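Local coordinates for glycoside hydrolase family 16 protein (PDB 6T2N) that probably cleaves mucin O-glycans at internal linkages, acting as an endo-beta-galactosidase of glycoside hydrolase family 16 from a human gut bacterium, at residues 84-89 and 272-277; 102-107 and 130-135; 246-251 and 261-266. All coordinates share one frame; numbering follows the deposited sequence.

Contact 1. Residues 84-89 and 272-277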
loop_
_atom_site.group_PDB
_atom_site.type_symbol
_atom_site.label_atom_id
_atom_site.label_comp_id
_atom_site.label_asym_id
_atom_site.label_seq_id
_atom_site.Cartn_x
_atom_site.Cartn_y
_atom_site.Cartn_z
ATOM N N GLN A 84 11.536 12.299 1.023
ATOM C CA GLN A 84 10.473 12.975 0.236
ATOM C C GLN A 84 9.384 13.559 1.143
ATOM O O GLN A 84 9.193 13.030 2.251
ATOM C CB GLN A 84 9.835 12.022 -0.769
ATOM C CG GLN A 84 8.614 11.300 -0.218
ATOM C CD GLN A 84 8.951 10.175 0.734
ATOM O OE1 GLN A 84 10.121 9.800 0.937
ATOM N NE2 GLN A 84 7.902 9.596 1.304
ATOM N N THR A 85 8.700 14.605 0.627
ATOM C CA THR A 85 7.391 15.162 1.102
ATOM C C THR A 85 6.338 14.920 0.013
ATOM O O THR A 85 6.704 14.842 -1.159
ATOM C CB THR A 85 7.507 16.633 1.505
ATOM O OG1 THR A 85 6.313 16.976 2.194
ATOM C CG2 THR A 85 7.656 17.556 0.333
ATOM N N TYR A 86 5.081 14.749 0.408
ATOM C CA TYR A 86 3.992 14.203 -0.445
ATOM C C TYR A 86 3.046 15.331 -0.881
ATOM O O TYR A 86 2.609 16.098 0.002
ATOM C CB TYR A 86 3.219 13.130 0.347
ATOM C CG TYR A 86 3.811 11.740 0.369
ATOM C CD1 TYR A 86 4.404 11.184 -0.747
ATOM C CD2 TYR A 86 3.660 10.936 1.476
ATOM C CE1 TYR A 86 4.916 9.906 -0.733
ATOM C CE2 TYR A 86 4.168 9.661 1.519
ATOM C CZ TYR A 86 4.809 9.142 0.413
ATOM O OH TYR A 86 5.325 7.871 0.454
ATOM N N THR A 87 2.662 15.437 -2.161
ATOM C CA THR A 87 1.786 16.580 -2.584
ATOM C C THR A 87 0.687 16.155 -3.550
ATOM O O THR A 87 0.896 15.203 -4.280
ATOM C CB THR A 87 2.528 17.741 -3.258
ATOM O OG1 THR A 87 2.543 17.411 -4.651
ATOM C CG2 THR A 87 3.906 18.014 -2.683
ATOM N N GLY A 88 -0.409 16.912 -3.565
ATOM C CA GLY A 88 -1.619 16.554 -4.326
ATOM C C GLY A 88 -1.577 17.164 -5.708
ATOM O O GLY A 88 -2.539 16.919 -6.459
ATOM N N ARG A 89 -0.495 17.936 -5.954
ATOM C CA ARG A 89 -0.095 18.694 -7.169
ATOM C C ARG A 89 0.042 17.754 -8.347
ATOM O O ARG A 89 0.593 16.686 -8.214
ATOM C CB ARG A 89 1.295 19.311 -6.974
ATOM C CG ARG A 89 1.391 20.415 -5.923
ATOM C CD ARG A 89 2.802 20.928 -5.756
ATOM N NE ARG A 89 3.785 19.858 -5.742
ATOM C CZ ARG A 89 5.006 19.884 -6.290
ATOM N NH1 ARG A 89 5.451 20.940 -6.946
ATOM N NH2 ARG A 89 5.795 18.824 -6.181
ATOM N N ASN A 272 1.790 4.542 -3.366
ATOM C CA ASN A 272 2.761 5.617 -3.066
ATOM C C ASN A 272 4.154 5.236 -3.612
ATOM O O ASN A 272 4.421 4.016 -3.836
ATOM C CB ASN A 272 2.755 5.943 -1.572
ATOM C CG ASN A 272 3.536 4.902 -0.805
ATOM O OD1 ASN A 272 3.033 3.829 -0.549
ATOM N ND2 ASN A 272 4.815 5.124 -0.581
ATOM N N SER A 273 4.980 6.253 -3.907
ATOM C CA SER A 273 6.446 6.141 -4.052
ATOM C C SER A 273 7.080 6.971 -2.944
ATOM O O SER A 273 6.930 8.214 -2.946
ATOM C CB SER A 273 6.914 6.581 -5.379
ATOM O OG SER A 273 6.464 5.701 -6.387
ATOM N N ALA A 274 7.751 6.306 -2.019
ATOM C CA ALA A 274 8.652 6.979 -1.076
ATOM C C ALA A 274 10.041 7.075 -1.703
ATOM O O ALA A 274 10.218 6.556 -2.805
ATOM C CB ALA A 274 8.700 6.250 0.227
ATOM N N VAL A 275 10.940 7.781 -1.020
ATOM C CA VAL A 275 12.357 7.979 -1.400
ATOM C C VAL A 275 13.137 7.694 -0.119
ATOM O O VAL A 275 12.659 8.098 0.973
ATOM C CB VAL A 275 12.597 9.391 -1.977
ATOM C CG1 VAL A 275 14.008 9.568 -2.470
ATOM C CG2 VAL A 275 11.656 9.692 -3.111
ATOM N N GLY A 276 14.238 6.963 -0.230
ATOM C CA GLY A 276 15.063 6.608 0.935
ATOM C C GLY A 276 14.237 5.817 1.925
ATOM O O GLY A 276 13.387 5.053 1.507
ATOM N N GLY A 277 14.474 5.991 3.211
ATOM C CA GLY A 277 14.245 4.953 4.239
ATOM C C GLY A 277 15.535 4.579 4.969
ATOM O O GLY A 277 16.645 4.651 4.342
#

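Contact 2. Residues 102-107 and 130-135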
loop_
_atom_site.group_PDB
_atom_site.type_symbol
_atom_site.label_atom_id
_atom_site.label_comp_id
_atom_site.label_asym_id
_atom_site.label_seq_id
_atom_site.Cartn_x
_atom_site.Cartn_y
_atom_site.Cartn_z
ATOM N N LEU A 102 2.211 8.426 -10.237
ATOM C CA LEU A 102 2.827 9.015 -9.034
ATOM C C LEU A 102 4.282 9.280 -9.365
ATOM O O LEU A 102 5.026 8.298 -9.598
ATOM C CB LEU A 102 2.723 8.016 -7.897
ATOM C CG LEU A 102 1.324 7.496 -7.587
ATOM C CD1 LEU A 102 1.375 6.380 -6.536
ATOM C CD2 LEU A 102 0.447 8.645 -7.136
ATOM N N GLU A 103 4.640 10.566 -9.424
ATOM C CA GLU A 103 5.880 11.044 -10.077
ATOM C C GLU A 103 6.776 11.928 -9.140
ATOM O O GLU A 103 6.299 12.782 -8.451
ATOM C CB GLU A 103 5.598 11.933 -11.263
ATOM C CG GLU A 103 6.911 12.370 -11.860
ATOM C CD GLU A 103 6.796 12.986 -13.214
ATOM O OE1 GLU A 103 5.965 13.849 -13.259
ATOM O OE2 GLU A 103 7.521 12.548 -14.160
ATOM N N THR A 104 8.006 11.377 -8.987
ATOM C CA THR A 104 8.936 11.658 -7.859
ATOM C C THR A 104 9.987 12.552 -8.466
ATOM O O THR A 104 10.541 12.188 -9.530
ATOM C CB THR A 104 9.480 10.385 -7.186
ATOM O OG1 THR A 104 8.398 9.568 -6.696
ATOM C CG2 THR A 104 10.426 10.736 -6.066
ATOM N N HIS A 105 10.126 13.724 -7.874
ATOM C CA HIS A 105 10.955 14.834 -8.400
ATOM C C HIS A 105 11.933 15.227 -7.311
ATOM O O HIS A 105 11.444 15.574 -6.221
ATOM C CB HIS A 105 10.129 16.089 -8.724
ATOM C CG HIS A 105 9.139 15.924 -9.807
ATOM N ND1 HIS A 105 9.485 16.068 -11.103
ATOM C CD2 HIS A 105 7.818 15.637 -9.778
ATOM C CE1 HIS A 105 8.417 15.867 -11.851
ATOM N NE2 HIS A 105 7.378 15.613 -11.066
ATOM N N PHE A 106 13.228 15.216 -7.616
ATOM C CA PHE A 106 14.256 15.912 -6.814
ATOM C C PHE A 106 13.894 17.407 -6.819
ATOM O O PHE A 106 14.041 18.021 -7.841
ATOM C CB PHE A 106 15.637 15.638 -7.392
ATOM C CG PHE A 106 16.695 16.452 -6.724
ATOM C CD1 PHE A 106 17.200 16.047 -5.503
ATOM C CD2 PHE A 106 17.136 17.647 -7.280
ATOM C CE1 PHE A 106 18.172 16.816 -4.870
ATOM C CE2 PHE A 106 18.094 18.410 -6.635
ATOM C CZ PHE A 106 18.602 17.998 -5.427
ATOM N N GLU A 107 13.385 17.952 -5.715
ATOM C CA GLU A 107 12.816 19.321 -5.664
ATOM C C GLU A 107 12.582 19.699 -4.190
ATOM O O GLU A 107 11.725 19.102 -3.516
ATOM C CB GLU A 107 11.550 19.385 -6.510
ATOM C CG GLU A 107 10.543 20.358 -5.949
ATOM C CD GLU A 107 9.187 20.346 -6.627
ATOM O OE1 GLU A 107 8.701 19.249 -6.998
ATOM O OE2 GLU A 107 8.598 21.415 -6.745
ATOM N N TYR A 130 13.238 16.261 -2.827
ATOM C CA TYR A 130 12.262 15.125 -3.203
ATOM C C TYR A 130 10.774 15.223 -2.726
ATOM O O TYR A 130 10.415 15.182 -1.574
ATOM C CB TYR A 130 12.591 13.699 -2.707
ATOM C CG TYR A 130 13.846 13.128 -3.331
ATOM C CD1 TYR A 130 13.905 12.740 -4.700
ATOM C CD2 TYR A 130 15.031 13.244 -2.647
ATOM C CE1 TYR A 130 15.111 12.399 -5.341
ATOM C CE2 TYR A 130 16.247 12.922 -3.276
ATOM C CZ TYR A 130 16.288 12.499 -4.623
ATOM O OH TYR A 130 17.523 12.198 -5.123
ATOM N N THR A 131 9.920 15.444 -3.776
ATOM C CA THR A 131 8.440 15.452 -3.720
ATOM C C THR A 131 8.034 14.148 -4.380
ATOM O O THR A 131 8.809 13.638 -5.202
ATOM C CB THR A 131 7.893 16.709 -4.410
ATOM O OG1 THR A 131 8.452 16.761 -5.716
ATOM C CG2 THR A 131 8.293 17.993 -3.723
ATOM N N SER A 132 6.922 13.583 -3.982
ATOM C CA SER A 132 6.360 12.424 -4.700
ATOM C C SER A 132 4.860 12.444 -4.439
ATOM O O SER A 132 4.405 13.429 -3.765
ATOM C CB SER A 132 7.060 11.136 -4.274
ATOM O OG SER A 132 6.673 10.033 -5.101
ATOM N N GLY A 133 4.166 11.380 -4.865
ATOM C CA GLY A 133 2.709 11.196 -4.616
ATOM C C GLY A 133 2.344 9.941 -3.817
ATOM O O GLY A 133 3.005 8.910 -3.942
ATOM N N SER A 134 1.258 10.048 -3.075
ATOM C CA SER A 134 0.646 8.972 -2.274
ATOM C C SER A 134 -0.856 9.241 -2.288
ATOM O O SER A 134 -1.258 10.425 -1.996
ATOM C CB SER A 134 1.203 8.921 -0.851
ATOM O OG SER A 134 0.650 7.833 -0.119
ATOM N N VAL A 135 -1.634 8.218 -2.648
ATOM C CA VAL A 135 -3.120 8.227 -2.548
ATOM C C VAL A 135 -3.545 7.196 -1.511
ATOM O O VAL A 135 -2.908 6.132 -1.423
ATOM C CB VAL A 135 -3.801 7.955 -3.903
ATOM C CG1 VAL A 135 -3.699 9.155 -4.819
ATOM C CG2 VAL A 135 -3.272 6.701 -4.582
#

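Contact 3. Residues 246-251 and 261-266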
loop_
_atom_site.group_PDB
_atom_site.type_symbol
_atom_site.label_atom_id
_atom_site.label_comp_id
_atom_site.label_asym_id
_atom_site.label_seq_id
_atom_site.Cartn_x
_atom_site.Cartn_y
_atom_site.Cartn_z
ATOM N N LYS A 246 3.527 -14.658 -0.540
ATOM C CA LYS A 246 3.314 -14.986 0.877
ATOM C C LYS A 246 1.832 -15.293 1.134
ATOM O O LYS A 246 0.957 -14.607 0.657
ATOM C CB LYS A 246 3.896 -13.837 1.681
ATOM C CG LYS A 246 3.994 -14.094 3.152
ATOM C CD LYS A 246 5.074 -15.081 3.501
ATOM C CE LYS A 246 4.849 -15.650 4.888
ATOM N NZ LYS A 246 6.113 -16.116 5.484
ATOM N N SER A 247 1.580 -16.410 1.792
ATOM C CA SER A 247 0.276 -16.783 2.385
ATOM C C SER A 247 0.417 -16.603 3.893
ATOM O O SER A 247 1.526 -16.800 4.384
ATOM C CB SER A 247 -0.073 -18.212 2.067
ATOM O OG SER A 247 0.246 -19.060 3.182
ATOM N N ILE A 248 -0.681 -16.306 4.569
ATOM C CA ILE A 248 -0.820 -16.356 6.042
ATOM C C ILE A 248 -2.084 -17.166 6.372
ATOM O O ILE A 248 -3.048 -17.017 5.626
ATOM C CB ILE A 248 -0.845 -14.902 6.519
ATOM C CG1 ILE A 248 -0.696 -14.840 8.034
ATOM C CG2 ILE A 248 -2.088 -14.166 6.053
ATOM C CD1 ILE A 248 -0.782 -13.428 8.561
ATOM N N ASP A 249 -2.068 -18.092 7.354
ATOM C CA ASP A 249 -3.312 -18.753 7.849
ATOM C C ASP A 249 -3.829 -17.853 8.983
ATOM O O ASP A 249 -3.059 -17.591 9.928
ATOM C CB ASP A 249 -3.076 -20.238 8.157
ATOM C CG ASP A 249 -4.169 -20.952 8.952
ATOM O OD1 ASP A 249 -5.221 -20.278 9.255
ATOM O OD2 ASP A 249 -3.952 -22.184 9.300
ATOM N N LEU A 250 -5.046 -17.306 8.864
ATOM C CA LEU A 250 -5.597 -16.340 9.877
ATOM C C LEU A 250 -5.960 -17.064 11.221
ATOM O O LEU A 250 -6.161 -16.369 12.271
ATOM C CB LEU A 250 -6.801 -15.615 9.255
ATOM C CG LEU A 250 -6.525 -14.278 8.564
ATOM C CD1 LEU A 250 -5.108 -14.196 8.024
ATOM C CD2 LEU A 250 -7.531 -14.044 7.445
ATOM N N ASN A 251 -6.026 -18.404 11.248
ATOM C CA ASN A 251 -6.246 -19.193 12.521
ATOM C C ASN A 251 -4.995 -19.170 13.477
ATOM O O ASN A 251 -5.076 -19.297 14.623
ATOM C CB ASN A 251 -6.741 -20.697 12.364
ATOM C CG ASN A 251 -8.211 -20.552 11.571
ATOM O OD1 ASN A 251 -8.390 -20.821 10.381
ATOM N ND2 ASN A 251 -9.254 -20.163 12.170
ATOM N N ASN A 261 -7.801 -11.038 16.386
ATOM C CA ASN A 261 -7.508 -11.031 14.915
ATOM C C ASN A 261 -7.629 -9.670 14.220
ATOM O O ASN A 261 -8.715 -9.253 13.822
ATOM C CB ASN A 261 -8.366 -12.020 14.128
ATOM C CG ASN A 261 -7.467 -12.874 13.272
ATOM O OD1 ASN A 261 -7.316 -14.085 13.527
ATOM N ND2 ASN A 261 -6.762 -12.215 12.372
ATOM N N PRO A 262 -6.494 -9.002 13.905
ATOM C CA PRO A 262 -6.530 -7.763 13.151
ATOM C C PRO A 262 -6.872 -7.938 11.659
ATOM O O PRO A 262 -7.204 -6.922 11.005
ATOM C CB PRO A 262 -5.089 -7.300 13.344
ATOM C CG PRO A 262 -4.300 -8.548 13.294
ATOM C CD PRO A 262 -5.117 -9.425 14.195
ATOM N N PHE A 263 -6.789 -9.162 11.134
ATOM C CA PHE A 263 -6.983 -9.447 9.687
ATOM C C PHE A 263 -8.438 -9.797 9.348
ATOM O O PHE A 263 -8.713 -10.170 8.193
ATOM C CB PHE A 263 -5.996 -10.530 9.252
ATOM C CG PHE A 263 -4.582 -10.017 9.233
ATOM C CD1 PHE A 263 -4.274 -8.862 8.507
ATOM C CD2 PHE A 263 -3.570 -10.680 9.907
ATOM C CE1 PHE A 263 -2.990 -8.373 8.462
ATOM C CE2 PHE A 263 -2.281 -10.182 9.873
ATOM C CZ PHE A 263 -2.003 -9.026 9.153
ATOM N N ARG A 264 -9.353 -9.687 10.315
ATOM C CA ARG A 264 -10.819 -9.823 10.064
ATOM C C ARG A 264 -11.464 -8.471 10.401
ATOM O O ARG A 264 -12.556 -8.424 10.937
ATOM C CB ARG A 264 -11.421 -10.985 10.877
ATOM C CG ARG A 264 -10.686 -12.321 10.751
ATOM C CD ARG A 264 -11.340 -13.479 11.533
ATOM N NE ARG A 264 -10.906 -14.837 11.110
ATOM C CZ ARG A 264 -10.486 -15.825 11.922
ATOM N NH1 ARG A 264 -10.468 -15.648 13.240
ATOM N NH2 ARG A 264 -10.053 -16.982 11.407
ATOM N N THR A 265 -10.763 -7.392 10.132
ATOM C CA THR A 265 -11.311 -6.026 10.217
ATOM C C THR A 265 -11.102 -5.437 8.842
ATOM O O THR A 265 -10.370 -6.023 8.045
ATOM C CB THR A 265 -10.678 -5.247 11.379
ATOM O OG1 THR A 265 -9.282 -4.966 11.195
ATOM C CG2 THR A 265 -10.872 -6.028 12.661
ATOM N N PRO A 266 -11.771 -4.312 8.509
ATOM C CA PRO A 266 -11.531 -3.648 7.227
ATOM C C PRO A 266 -10.158 -2.961 7.170
ATOM O O PRO A 266 -9.581 -2.489 8.194
ATOM C CB PRO A 266 -12.705 -2.678 7.116
ATOM C CG PRO A 266 -13.076 -2.378 8.544
ATOM C CD PRO A 266 -12.812 -3.653 9.313
#

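Contact 1. Residues 84-89 and 272-277
Gln-84 and Tyr-86 reach across strand 127-136 to touch strand 267-275, within one sheet of the beta-jelly-roll sandwich expected of glycoside hydrolase family 16. Strand 127-136 runs between the two as their common neighbour, parallel to 85-86 and antiparallel to 267-275, so the contact is made by side chains of 84-89 reaching the backbone and side chains of 272-277. The Gln-84 chain begins at CB, which packs on the Val-275 methyl CG2 at 3.8 Å. A bend at chi2 (-76°) then swings the amide over the backbone of Ala-274, with CD 3.7 Å from Ala-274 CA. At the tip the two branches part. OE1 accepts a hydrogen bond from the backbone N of Val-275 (2.9 Å, 153° at the hydrogen), the N-H coming from above the plane of the amide. NE2 lies beside the methyl of Ala-274, 3.6 Å from its CB. One short chain thus combines apolar and polar grips on consecutive residues of the opposing strand. Tyr-86 adds a second reach further along. Its OH receives a weak, bent hydrogen bond from Asn-272 ND2 (3.0 Å, 129°), the ring and amide planes being nearly perpendicular. The other end of that amide, Asn-272 OD1, is engaged by Trp-165 NE1 on strand 160-168, which helps fix how the amide is turned. Ser-132 OG, on the intervening strand, hydrogen-bonds Ser-273 O, and this same carbonyl oxygen meets the edge of the Tyr-86 ring in its plane, 3.4 Å from CE1.

Contact 2. Residues 102-107 and 130-135
His-105 and Thr-131 form a single antiparallel hydrogen-bonded pair: His-105 N donates to Thr-131 O (3.0 Å), and Thr-131 N returns the bond to His-105 O (2.9 Å), both nearly straight. CA-H...O contacts flank the pair, from Thr-104 CA to Thr-131 O and from Tyr-130 CA to His-105 O. Next to it, Thr-131 OG1 donates to Glu-107 OE1 at 2.8 Å, meeting the carboxylate oxygen on its anti side and somewhat out of plane. The extended Glu-107 chain also brings OE1 against the Thr-131 methyl CG2. Beyond the bridge, Phe-106 and Tyr-130 make a T-shaped pair, with centroids 5.5 Å apart and planes at 75°. The Phe-106 edge is directed at the Tyr-130 face, CD1 lying 3.8 Å from CZ; having CG anti to the backbone N (chi1 173°) carries the phenyl ring there. On the other side of the bridge, the hydroxyls of Thr-104 and Ser-132 face each other, though their modelled separation is too short to be trusted.

A second shell positions these groups. Lys-91 and Arg-89 both form salt bridges with Glu-107 OE1, probably stabilising its negative charge, and Asn-92 ND2 hydrogen-bonds Thr-131 OG1. Tyr-130 is held through its OH by Pro-284 O, while its ring also packs edge-to-face with Tyr-290. Since strands 99-104 and 127-136 belong to different sheets, this isolated bridge joins the two layers of the beta-sandwich, consistent with the curved jelly roll of family 16 hydrolases.

Contact 3. Residues 246-251 and 261-266
Leu-250 presents its carbonyl O to a face of the Arg-264 guanidinium, 4.0 Å from NH2, and not to an edge where the N-H groups point; Thr-253 OG1 makes a weak hydrogen bond to the same oxygen. The contact joins the end of strand 243-249 to the loop that follows it in the family 16 beta-jelly-roll sandwich, on the way to strand 267-275 in the other sheet. Arg-264 gets there by an extended run from CG to NE. Its NH2 also hydrogen-bonds the backbone O of Lys-233, which helps hold the guanidinium in place, and the side chain of Asn-251 comes to the guanidinium edge, crossing Arg-264 at about a right angle.

The apolar part centres on Phe-263. Its CB packs on Leu-250 CG at 3.8 Å; with CG beside the backbone N (chi1 -70°) the ring runs on toward Ile-248. Both Leu-250 and Ile-248 meet this side chain at roughly right angles. Pro-262 CG lies over one ring face, offset toward the rim, and Ile-236 of strand 235-240 touches Ile-248, Leu-250 and Phe-263. The backbone of Phe-263 is tied in as well, its O accepting from Trp-231 NE1. Where the strand ends, Asp-249 OD1 accepts from Asn-251 N (2.9 Å) in an Asx turn, with Leu-250 at its middle. At the far tip of the cluster, Ile-248 CD1 touches Phe-263 CE2 at 3.8 Å.

Overall arrangement
From the N terminus, residues 84-89 come first, but contact 1 closes only when the chain reaches 272-277. Within that long loop lie both other contacts: contact 2 closes a short excursion between 102-107 and 130-135, and contact 3, later and in series with it, closes a tight one between 246-251 and 261-266. Contacts 1 and 2 adjoin, their centres about 5 Å apart: contact 1 spans strand 127-136, on which the second half of contact 2 lies. The first works within one sheet, the second links that sheet to its partner. Contact 3 lies on the opposite side of the chain's centre from the other two, about 28 Å from contact 1 between centres, where the chain leaves strand 243-249 for strand 267-275.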